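Local atomic coordinates of kojibiose phosphorylase (Gut metagenome, PDB entry 6W0P), a protein that belongs to glycoside hydrolase family 65, joining an N-terminal beta-sandwich domain to a helical central catalytic domain and a small C-terminal domain. Residues 92-97 with 247-252; 408-413 with 480-485; 630-635 with 639-644. One frame throughout, in Å; residues are numbered along the deposited sequence.

Contact 1 (92-97 with 247-252); sequences FKIRII and ITRYVT
With CG set beside its own carbonyl carbon (chi1 -165°), Arg249 leaves its strand heading for residues 92-94, and further bends at chi2 and chi3 swing the guanidinium round so that NH2 leads. Arg249 NH2 gives a nearly straight hydrogen bond (165° at the hydrogen) to Lys93 O, 2.9 Å away. The acceptor lies in the plane of the guanidinium, but the donor stands well above the carbonyl plane, so it is not placed on a lone pair. Phe92 O is 3.3 Å from Arg249 NH2 at a poor angle and is not bonded to it; its partner is Gln155 NE2. The backbone N of Phe92 lies over one guanidinium face, toward the rim, while Ile94 CG2 meets Arg249 NH2 at the edge, at 3.5 Å. Arginine suits this buried place because its several N-H groups can be shared out: NE goes to Gln155 OE1 and NH1 to His172 O. Gln155 thus ties the arginine to the Phe92 carbonyl. The contact spans the two layers of the beta sandwich of the N-terminal domain, from strand 245-256 of the large antiparallel sheet, beside strand 152-161, to the loop residues leading into strand 94-98 of the smaller sheet, beside strand 165-174.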
loop_
_atom_site.group_PDB
_atom_site.type_symbol
_atom_site.label_atom_id
_atom_site.label_comp_id
_atom_site.label_asym_id
_atom_site.label_seq_id
_atom_site.Cartn_x
_atom_site.Cartn_y
_atom_site.Cartn_z
ATOM N N PHE A 92 22.712 -28.947 -16.279
ATOM C CA PHE A 92 22.257 -29.737 -17.454
ATOM C C PHE A 92 22.666 -29.029 -18.747
ATOM O O PHE A 92 22.508 -29.622 -19.835
ATOM C CB PHE A 92 20.742 -29.952 -17.404
ATOM C CG PHE A 92 20.251 -31.001 -16.428
ATOM C CD1 PHE A 92 20.943 -32.188 -16.227
ATOM C CD2 PHE A 92 19.045 -30.834 -15.767
ATOM C CE1 PHE A 92 20.456 -33.156 -15.361
ATOM C CE2 PHE A 92 18.556 -31.806 -14.912
ATOM C CZ PHE A 92 19.264 -32.963 -14.707
ATOM N N LYS A 93 23.207 -27.815 -18.627
ATOM C CA LYS A 93 23.565 -26.959 -19.783
ATOM C C LYS A 93 24.594 -27.657 -20.677
ATOM O O LYS A 93 25.627 -28.138 -20.178
ATOM C CB LYS A 93 24.126 -25.609 -19.343
ATOM C CG LYS A 93 24.382 -24.664 -20.508
ATOM C CD LYS A 93 24.639 -23.256 -20.066
ATOM C CE LYS A 93 25.208 -22.412 -21.190
ATOM N NZ LYS A 93 25.593 -21.066 -20.717
ATOM N N ILE A 94 24.302 -27.714 -21.969
ATOM C CA ILE A 94 25.276 -28.181 -22.998
ATOM C C ILE A 94 25.355 -27.142 -24.114
ATOM O O ILE A 94 24.485 -26.238 -24.182
ATOM C CB ILE A 94 24.898 -29.571 -23.555
ATOM C CG1 ILE A 94 23.650 -29.506 -24.439
ATOM C CG2 ILE A 94 24.735 -30.570 -22.421
ATOM C CD1 ILE A 94 23.217 -30.843 -25.001
ATOM N N ARG A 95 26.345 -27.317 -24.984
ATOM C CA ARG A 95 26.351 -26.692 -26.323
ATOM C C ARG A 95 26.720 -27.768 -27.335
ATOM O O ARG A 95 27.696 -28.527 -27.105
ATOM C CB ARG A 95 27.285 -25.480 -26.360
ATOM C CG ARG A 95 26.797 -24.353 -25.469
ATOM C CD ARG A 95 27.732 -23.166 -25.472
ATOM N NE ARG A 95 27.578 -22.369 -26.670
ATOM C CZ ARG A 95 28.576 -21.780 -27.340
ATOM N NH1 ARG A 95 29.839 -21.937 -26.966
ATOM N NH2 ARG A 95 28.304 -21.066 -28.420
ATOM N N ILE A 96 25.965 -27.820 -28.426
ATOM C CA ILE A 96 26.279 -28.734 -29.550
ATOM C C ILE A 96 26.511 -27.899 -30.813
ATOM O O ILE A 96 25.671 -27.044 -31.130
ATOM C CB ILE A 96 25.173 -29.789 -29.688
ATOM C CG1 ILE A 96 25.042 -30.597 -28.396
ATOM C CG2 ILE A 96 25.454 -30.676 -30.891
ATOM C CD1 ILE A 96 23.916 -31.619 -28.399
ATOM N N ILE A 97 27.657 -28.131 -31.469
ATOM C CA ILE A 97 28.091 -27.452 -32.730
ATOM C C ILE A 97 28.449 -28.528 -33.763
ATOM O O ILE A 97 29.218 -29.437 -33.436
ATOM C CB ILE A 97 29.255 -26.477 -32.467
ATOM C CG1 ILE A 97 28.937 -25.523 -31.313
ATOM C CG2 ILE A 97 29.642 -25.719 -33.735
ATOM C CD1 ILE A 97 29.382 -26.039 -29.965
ATOM N N ILE A 247 27.240 -40.347 -24.063
ATOM C CA ILE A 247 28.041 -39.939 -22.880
ATOM C C ILE A 247 27.067 -39.790 -21.702
ATOM O O ILE A 247 25.915 -39.371 -21.940
ATOM C CB ILE A 247 28.823 -38.651 -23.197
ATOM C CG1 ILE A 247 29.702 -38.201 -22.033
ATOM C CG2 ILE A 247 27.905 -37.535 -23.651
ATOM C CD1 ILE A 247 30.664 -37.077 -22.410
ATOM N N THR A 248 27.501 -40.145 -20.491
ATOM C CA THR A 248 26.724 -39.942 -19.243
ATOM C C THR A 248 27.422 -38.889 -18.387
ATOM O O THR A 248 28.621 -39.059 -18.121
ATOM C CB THR A 248 26.554 -41.260 -18.488
ATOM O OG1 THR A 248 25.965 -42.139 -19.440
ATOM C CG2 THR A 248 25.705 -41.121 -17.245
ATOM N N ARG A 249 26.695 -37.838 -18.012
ATOM C CA ARG A 249 27.126 -36.829 -17.019
ATOM C C ARG A 249 26.534 -37.158 -15.641
ATOM O O ARG A 249 25.281 -37.225 -15.526
ATOM C CB ARG A 249 26.664 -35.434 -17.436
ATOM C CG ARG A 249 27.379 -34.338 -16.671
ATOM C CD ARG A 249 26.511 -33.136 -16.405
ATOM N NE ARG A 249 25.975 -32.526 -17.616
ATOM C CZ ARG A 249 26.140 -31.262 -17.968
ATOM N NH1 ARG A 249 26.885 -30.464 -17.231
ATOM N NH2 ARG A 249 25.542 -30.780 -19.045
ATOM N N TYR A 250 27.411 -37.322 -14.646
ATOM C CA TYR A 250 27.085 -37.413 -13.202
ATOM C C TYR A 250 27.304 -36.039 -12.574
ATOM O O TYR A 250 28.383 -35.435 -12.797
ATOM C CB TYR A 250 27.951 -38.476 -12.530
ATOM C CG TYR A 250 27.831 -39.828 -13.181
ATOM C CD1 TYR A 250 28.619 -40.157 -14.265
ATOM C CD2 TYR A 250 26.908 -40.772 -12.744
ATOM C CE1 TYR A 250 28.524 -41.395 -14.882
ATOM C CE2 TYR A 250 26.783 -42.009 -13.368
ATOM C CZ TYR A 250 27.604 -42.328 -14.440
ATOM O OH TYR A 250 27.560 -43.531 -15.081
ATOM N N VAL A 251 26.306 -35.549 -11.843
ATOM C CA VAL A 251 26.378 -34.264 -11.089
ATOM C C VAL A 251 26.124 -34.534 -9.597
ATOM O O VAL A 251 25.271 -35.356 -9.293
ATOM C CB VAL A 251 25.380 -33.245 -11.669
ATOM C CG1 VAL A 251 25.450 -31.901 -10.961
ATOM C CG2 VAL A 251 25.579 -33.069 -13.166
ATOM N N THR A 252 26.884 -33.877 -8.718
ATOM C CA THR A 252 26.642 -33.794 -7.258
ATOM C C THR A 252 26.689 -32.317 -6.851
ATOM O O THR A 252 27.607 -31.627 -7.263
ATOM C CB THR A 252 27.598 -34.693 -6.473
ATOM O OG1 THR A 252 27.298 -36.042 -6.835
ATOM C CG2 THR A 252 27.460 -34.516 -4.979
#

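Contact 2 (408-413 with 480-485); sequences NLWQHA and KLMVNH
Met482 sets its sulfur against the rim of the Trp410 indole, SD lying 3.9 Å from CZ3. The sulfur is 87° off the normal of the six-membered ring, hence in its plane: an edge-on Met-aromatic contact in which the two side chains cross at about a right angle. Trp410 CG sits between its backbone N and carbonyl carbon (chi1 73°), which carries the long indole out to the methionine. Leu481 sets its two methyls against Gln411, the residue after Trp410. CD1 rests 3.7 Å from Gln411 O, and CD2 is 4.0 Å from Gln411 CG, the methylene that also lies over a face of the Trp410 ring. The short helix 410-413 thus meets a loop that kinks at Met482, which has positive phi and forms a G1 beta bulge with Val483 opposite Val473. This corner of the catalytic domain lies at the dimer interface: Tyr576 of the second subunit meets Trp410 edge-to-face, and that subunit's Trp410 packs on Leu481. No hydrogen bond links the two segments, and Gln411 O is satisfied by Thr415 OG1, so their cohesion probably comes mainly from dispersion and the burial of apolar surface, with the polarisable sulfur probably adding a weak attraction to the electropositive ring edge.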
loop_
_atom_site.group_PDB
_atom_site.type_symbol
_atom_site.label_atom_id
_atom_site.label_comp_id
_atom_site.label_asym_id
_atom_site.label_seq_id
_atom_site.Cartn_x
_atom_site.Cartn_y
_atom_site.Cartn_z
ATOM N N ASN A 408 4.798 -8.276 1.481
ATOM C CA ASN A 408 4.983 -6.829 1.773
ATOM C C ASN A 408 3.640 -6.103 1.639
ATOM O O ASN A 408 3.641 -4.833 1.686
ATOM C CB ASN A 408 6.094 -6.206 0.922
ATOM C CG ASN A 408 5.769 -6.120 -0.557
ATOM O OD1 ASN A 408 4.658 -6.417 -0.964
ATOM N ND2 ASN A 408 6.736 -5.724 -1.364
ATOM N N LEU A 409 2.539 -6.850 1.486
ATOM C CA LEU A 409 1.176 -6.256 1.495
ATOM C C LEU A 409 0.655 -6.331 2.930
ATOM O O LEU A 409 0.210 -7.421 3.356
ATOM C CB LEU A 409 0.250 -6.975 0.500
ATOM C CG LEU A 409 0.665 -6.894 -0.978
ATOM C CD1 LEU A 409 -0.319 -7.644 -1.874
ATOM C CD2 LEU A 409 0.782 -5.447 -1.447
ATOM N N TRP A 410 0.688 -5.210 3.646
ATOM C CA TRP A 410 0.188 -5.142 5.051
ATOM C C TRP A 410 -1.241 -5.721 5.138
ATOM O O TRP A 410 -1.521 -6.401 6.138
ATOM C CB TRP A 410 0.270 -3.711 5.598
ATOM C CG TRP A 410 -0.765 -2.800 5.025
ATOM C CD1 TRP A 410 -0.618 -1.958 3.962
ATOM C CD2 TRP A 410 -2.120 -2.655 5.474
ATOM N NE1 TRP A 410 -1.797 -1.319 3.703
ATOM C CE2 TRP A 410 -2.741 -1.742 4.602
ATOM C CE3 TRP A 410 -2.869 -3.218 6.510
ATOM C CZ2 TRP A 410 -4.064 -1.348 4.764
ATOM C CZ3 TRP A 410 -4.189 -2.859 6.653
ATOM C CH2 TRP A 410 -4.776 -1.933 5.785
ATOM N N GLN A 411 -2.072 -5.466 4.113
ATOM C CA GLN A 411 -3.495 -5.875 3.995
ATOM C C GLN A 411 -3.656 -7.379 4.224
ATOM O O GLN A 411 -4.804 -7.774 4.455
ATOM C CB GLN A 411 -4.080 -5.660 2.589
ATOM C CG GLN A 411 -4.177 -4.226 2.131
ATOM C CD GLN A 411 -3.030 -3.847 1.219
ATOM O OE1 GLN A 411 -1.851 -4.105 1.526
ATOM N NE2 GLN A 411 -3.374 -3.193 0.111
ATOM N N HIS A 412 -2.618 -8.168 3.950
ATOM C CA HIS A 412 -2.587 -9.620 4.210
ATOM C C HIS A 412 -1.670 -9.881 5.398
ATOM O O HIS A 412 -2.135 -10.596 6.331
ATOM C CB HIS A 412 -2.193 -10.462 2.976
ATOM C CG HIS A 412 -3.095 -10.286 1.801
ATOM N ND1 HIS A 412 -2.695 -10.599 0.502
ATOM C CD2 HIS A 412 -4.301 -9.702 1.692
ATOM C CE1 HIS A 412 -3.637 -10.249 -0.343
ATOM N NE2 HIS A 412 -4.636 -9.686 0.362
ATOM N N ALA A 413 -0.439 -9.350 5.374
ATOM C CA ALA A 413 0.630 -9.717 6.345
ATOM C C ALA A 413 0.290 -9.236 7.756
ATOM O O ALA A 413 0.716 -9.918 8.689
ATOM C CB ALA A 413 2.000 -9.223 5.927
ATOM N N LYS A 480 -12.529 -9.493 2.376
ATOM C CA LYS A 480 -12.991 -8.839 3.634
ATOM C C LYS A 480 -11.779 -8.388 4.454
ATOM O O LYS A 480 -11.091 -9.272 5.040
ATOM C CB LYS A 480 -13.909 -9.772 4.423
ATOM C CG LYS A 480 -15.337 -9.772 3.912
ATOM C CD LYS A 480 -16.045 -8.444 4.137
ATOM C CE LYS A 480 -17.151 -8.195 3.141
ATOM N NZ LYS A 480 -16.688 -8.364 1.739
ATOM N N LEU A 481 -11.571 -7.072 4.511
ATOM C CA LEU A 481 -10.355 -6.410 5.062
ATOM C C LEU A 481 -10.690 -5.514 6.265
ATOM O O LEU A 481 -11.579 -4.669 6.154
ATOM C CB LEU A 481 -9.696 -5.610 3.933
ATOM C CG LEU A 481 -8.591 -4.641 4.357
ATOM C CD1 LEU A 481 -7.472 -5.359 5.100
ATOM C CD2 LEU A 481 -8.048 -3.888 3.156
ATOM N N MET A 482 -9.970 -5.686 7.376
ATOM C CA MET A 482 -10.091 -4.856 8.605
ATOM C C MET A 482 -11.509 -5.051 9.137
ATOM O O MET A 482 -12.185 -4.064 9.540
ATOM C CB MET A 482 -9.829 -3.365 8.352
ATOM C CG MET A 482 -8.399 -3.031 7.917
ATOM S SD MET A 482 -7.138 -3.403 9.138
ATOM C CE MET A 482 -7.800 -2.581 10.592
ATOM N N VAL A 483 -11.969 -6.297 9.100
ATOM C CA VAL A 483 -13.259 -6.667 9.731
ATOM C C VAL A 483 -12.982 -7.113 11.161
ATOM O O VAL A 483 -11.815 -7.381 11.489
ATOM C CB VAL A 483 -14.002 -7.742 8.925
ATOM C CG1 VAL A 483 -14.387 -7.199 7.565
ATOM C CG2 VAL A 483 -13.233 -9.047 8.818
ATOM N N ASN A 484 -14.044 -7.215 11.948
ATOM C CA ASN A 484 -14.019 -7.698 13.341
ATOM C C ASN A 484 -14.865 -8.962 13.446
ATOM O O ASN A 484 -15.817 -9.079 12.700
ATOM C CB ASN A 484 -14.524 -6.619 14.288
ATOM C CG ASN A 484 -13.845 -5.289 14.075
ATOM O OD1 ASN A 484 -12.629 -5.222 13.941
ATOM N ND2 ASN A 484 -14.623 -4.227 14.112
ATOM N N HIS A 485 -14.503 -9.873 14.353
ATOM C CA HIS A 485 -15.277 -11.102 14.641
ATOM C C HIS A 485 -15.355 -11.946 13.363
ATOM O O HIS A 485 -16.473 -12.469 13.054
ATOM C CB HIS A 485 -16.656 -10.727 15.195
ATOM C CG HIS A 485 -16.615 -9.670 16.246
ATOM N ND1 HIS A 485 -15.629 -9.636 17.193
ATOM C CD2 HIS A 485 -17.449 -8.630 16.516
ATOM C CE1 HIS A 485 -15.875 -8.643 18.036
ATOM N NE2 HIS A 485 -16.974 -7.991 17.627
#

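Contact 3 (630-635 with 639-644); sequences IIASKI and KDANNF
Ala641 and Ala632 face each other at the closest point of two helices, with Ser633 beside them, and the small size of all three sets how near the backbones come. The CA atoms of Ala632 and Ala641 are 5.0 Å apart. The methyl of Ala632 does not simply meet the other methyl head-on: its CB lies 3.6 Å from Ala641 N, against the backbone of the second helix, and 4.0 Å from Ala641 CB. On the N-terminal side of Ala641 the same methyl touches the beta carbon of Asp640, the two CB atoms being 3.9 Å apart. Ala641 in turn directs its CB at the first helix, where it is tightly met by Ser633 OG at 3.2 Å. That hydroxyl is placed by a chi1 of -82°, which holds OG beside the backbone N of its own residue; its approach to a methyl is a packing contact, not a hydrogen bond. Helices 624-634 and 638-645 follow each other through a very short turn and form an antiparallel alpha-alpha hairpin, of the kind from which the all-helical barrel of this family's catalytic domain is built. The axes of segments 630-634 and 639-644 approach to 7.7 Å, with 158° between their directions, a separation that alanine and serine permit because they add little bulk between the backbones. Polar groups are met at the margins of this apolar centre. Ser629, one turn before Ser633, bonds through OG to Ala641 O, giving the hairpin a polar stitch. Asp640 needs only its methylene here, and its carboxylate is directed to another helix, where OD2 is hydrogen-bonded to Tyr610 OH of helix 603-613. Phe644, one turn beyond Ala641, extends the packing onto the same tyrosine and meets the ring of His619 edge-to-face.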
loop_
_atom_site.group_PDB
_atom_site.type_symbol
_atom_site.label_atom_id
_atom_site.label_comp_id
_atom_site.label_asym_id
_atom_site.label_seq_id
_atom_site.Cartn_x
_atom_site.Cartn_y
_atom_site.Cartn_z
ATOM N N ILE A 630 -16.124 -31.245 -1.766
ATOM C CA ILE A 630 -16.035 -32.195 -0.619
ATOM C C ILE A 630 -17.260 -32.004 0.252
ATOM O O ILE A 630 -17.853 -33.011 0.623
ATOM C CB ILE A 630 -14.732 -32.034 0.180
ATOM C CG1 ILE A 630 -13.549 -32.562 -0.641
ATOM C CG2 ILE A 630 -14.854 -32.722 1.532
ATOM C CD1 ILE A 630 -12.246 -31.878 -0.361
ATOM N N ILE A 631 -17.605 -30.754 0.558
ATOM C CA ILE A 631 -18.783 -30.444 1.414
ATOM C C ILE A 631 -20.048 -30.865 0.652
ATOM O O ILE A 631 -20.904 -31.467 1.284
ATOM C CB ILE A 631 -18.791 -28.976 1.863
ATOM C CG1 ILE A 631 -17.640 -28.709 2.833
ATOM C CG2 ILE A 631 -20.138 -28.591 2.471
ATOM C CD1 ILE A 631 -17.412 -27.218 3.120
ATOM N N ALA A 632 -20.161 -30.562 -0.641
ATOM C CA ALA A 632 -21.320 -30.960 -1.478
ATOM C C ALA A 632 -21.517 -32.472 -1.376
ATOM O O ALA A 632 -22.642 -32.881 -1.103
ATOM C CB ALA A 632 -21.139 -30.553 -2.919
ATOM N N SER A 633 -20.461 -33.267 -1.562
ATOM C CA SER A 633 -20.524 -34.749 -1.442
ATOM C C SER A 633 -21.102 -35.131 -0.067
ATOM O O SER A 633 -22.033 -35.919 -0.016
ATOM C CB SER A 633 -19.172 -35.394 -1.658
ATOM O OG SER A 633 -18.887 -35.547 -3.034
ATOM N N LYS A 634 -20.542 -34.566 1.008
ATOM C CA LYS A 634 -20.902 -34.851 2.422
ATOM C C LYS A 634 -22.402 -34.628 2.642
ATOM O O LYS A 634 -22.977 -35.387 3.459
ATOM C CB LYS A 634 -20.076 -33.958 3.349
ATOM C CG LYS A 634 -20.155 -34.270 4.836
ATOM C CD LYS A 634 -19.464 -35.540 5.251
ATOM C CE LYS A 634 -17.957 -35.521 5.026
ATOM N NZ LYS A 634 -17.344 -36.870 5.222
ATOM N N ILE A 635 -23.026 -33.666 1.951
ATOM C CA ILE A 635 -24.469 -33.331 2.163
ATOM C C ILE A 635 -25.356 -33.877 1.019
ATOM O O ILE A 635 -26.526 -33.471 0.959
ATOM C CB ILE A 635 -24.658 -31.819 2.399
ATOM C CG1 ILE A 635 -24.160 -30.966 1.235
ATOM C CG2 ILE A 635 -24.012 -31.395 3.708
ATOM C CD1 ILE A 635 -24.124 -29.495 1.544
ATOM N N LYS A 639 -24.523 -33.471 -7.901
ATOM C CA LYS A 639 -24.355 -32.669 -9.136
ATOM C C LYS A 639 -23.287 -31.607 -8.886
ATOM O O LYS A 639 -22.325 -31.571 -9.639
ATOM C CB LYS A 639 -25.667 -32.031 -9.595
ATOM C CG LYS A 639 -25.578 -31.321 -10.939
ATOM C CD LYS A 639 -26.931 -30.997 -11.555
ATOM C CE LYS A 639 -27.031 -29.551 -12.013
ATOM N NZ LYS A 639 -27.210 -28.627 -10.858
ATOM N N ASP A 640 -23.484 -30.772 -7.868
ATOM C CA ASP A 640 -22.483 -29.799 -7.366
ATOM C C ASP A 640 -21.139 -30.492 -7.090
ATOM O O ASP A 640 -20.094 -29.944 -7.472
ATOM C CB ASP A 640 -22.977 -29.157 -6.076
ATOM C CG ASP A 640 -24.094 -28.158 -6.261
ATOM O OD1 ASP A 640 -24.617 -28.083 -7.372
ATOM O OD2 ASP A 640 -24.422 -27.471 -5.263
ATOM N N ALA A 641 -21.135 -31.633 -6.397
ATOM C CA ALA A 641 -19.868 -32.335 -6.065
ATOM C C ALA A 641 -19.107 -32.605 -7.368
ATOM O O ALA A 641 -17.897 -32.359 -7.404
ATOM C CB ALA A 641 -20.099 -33.611 -5.293
ATOM N N ASN A 642 -19.805 -33.086 -8.395
ATOM C CA ASN A 642 -19.191 -33.521 -9.676
ATOM C C ASN A 642 -18.761 -32.285 -10.487
ATOM O O ASN A 642 -17.644 -32.301 -11.046
ATOM C CB ASN A 642 -20.126 -34.471 -10.433
ATOM C CG ASN A 642 -20.000 -35.898 -9.946
ATOM O OD1 ASN A 642 -19.329 -36.694 -10.581
ATOM N ND2 ASN A 642 -20.590 -36.227 -8.801
ATOM N N ASN A 643 -19.598 -31.245 -10.533
ATOM C CA ASN A 643 -19.280 -29.967 -11.230
ATOM C C ASN A 643 -18.002 -29.336 -10.640
ATOM O O ASN A 643 -17.102 -28.963 -11.435
ATOM C CB ASN A 643 -20.464 -28.987 -11.215
ATOM C CG ASN A 643 -21.560 -29.386 -12.170
ATOM O OD1 ASN A 643 -21.345 -30.231 -13.037
ATOM N ND2 ASN A 643 -22.744 -28.808 -12.000
ATOM N N PHE A 644 -17.908 -29.235 -9.307
ATOM C CA PHE A 644 -16.754 -28.643 -8.580
ATOM C C PHE A 644 -15.487 -29.495 -8.777
ATOM O O PHE A 644 -14.344 -28.899 -8.850
ATOM C CB PHE A 644 -17.070 -28.430 -7.093
ATOM C CG PHE A 644 -17.852 -27.169 -6.806
ATOM C CD1 PHE A 644 -17.374 -25.928 -7.243
ATOM C CD2 PHE A 644 -19.044 -27.206 -6.092
ATOM C CE1 PHE A 644 -18.085 -24.760 -7.011
ATOM C CE2 PHE A 644 -19.762 -26.035 -5.854
ATOM C CZ PHE A 644 -19.268 -24.811 -6.295
#

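In the fold
Along the chain the three contacts come in series, each closing before the next opens. Contact 1 belongs to the N-terminal beta domain, whose two antiparallel sheets it joins; contacts 2 and 3 both fall in the central catalytic domain. Contact 1 lies on the opposite side of the chain's centre from the other two, its centre about 49 Å from each of theirs. Contacts 2 and 3 are nearer, about 30 Å between centres and about 18 Å between nearest atoms, yet share no helix. Their settings differ as well: contact 2 lies at the interface with the second subunit, whereas contacts 1 and 3 are packing within one chain, so of the three only contact 2 is directly touched by the pairing of subunits.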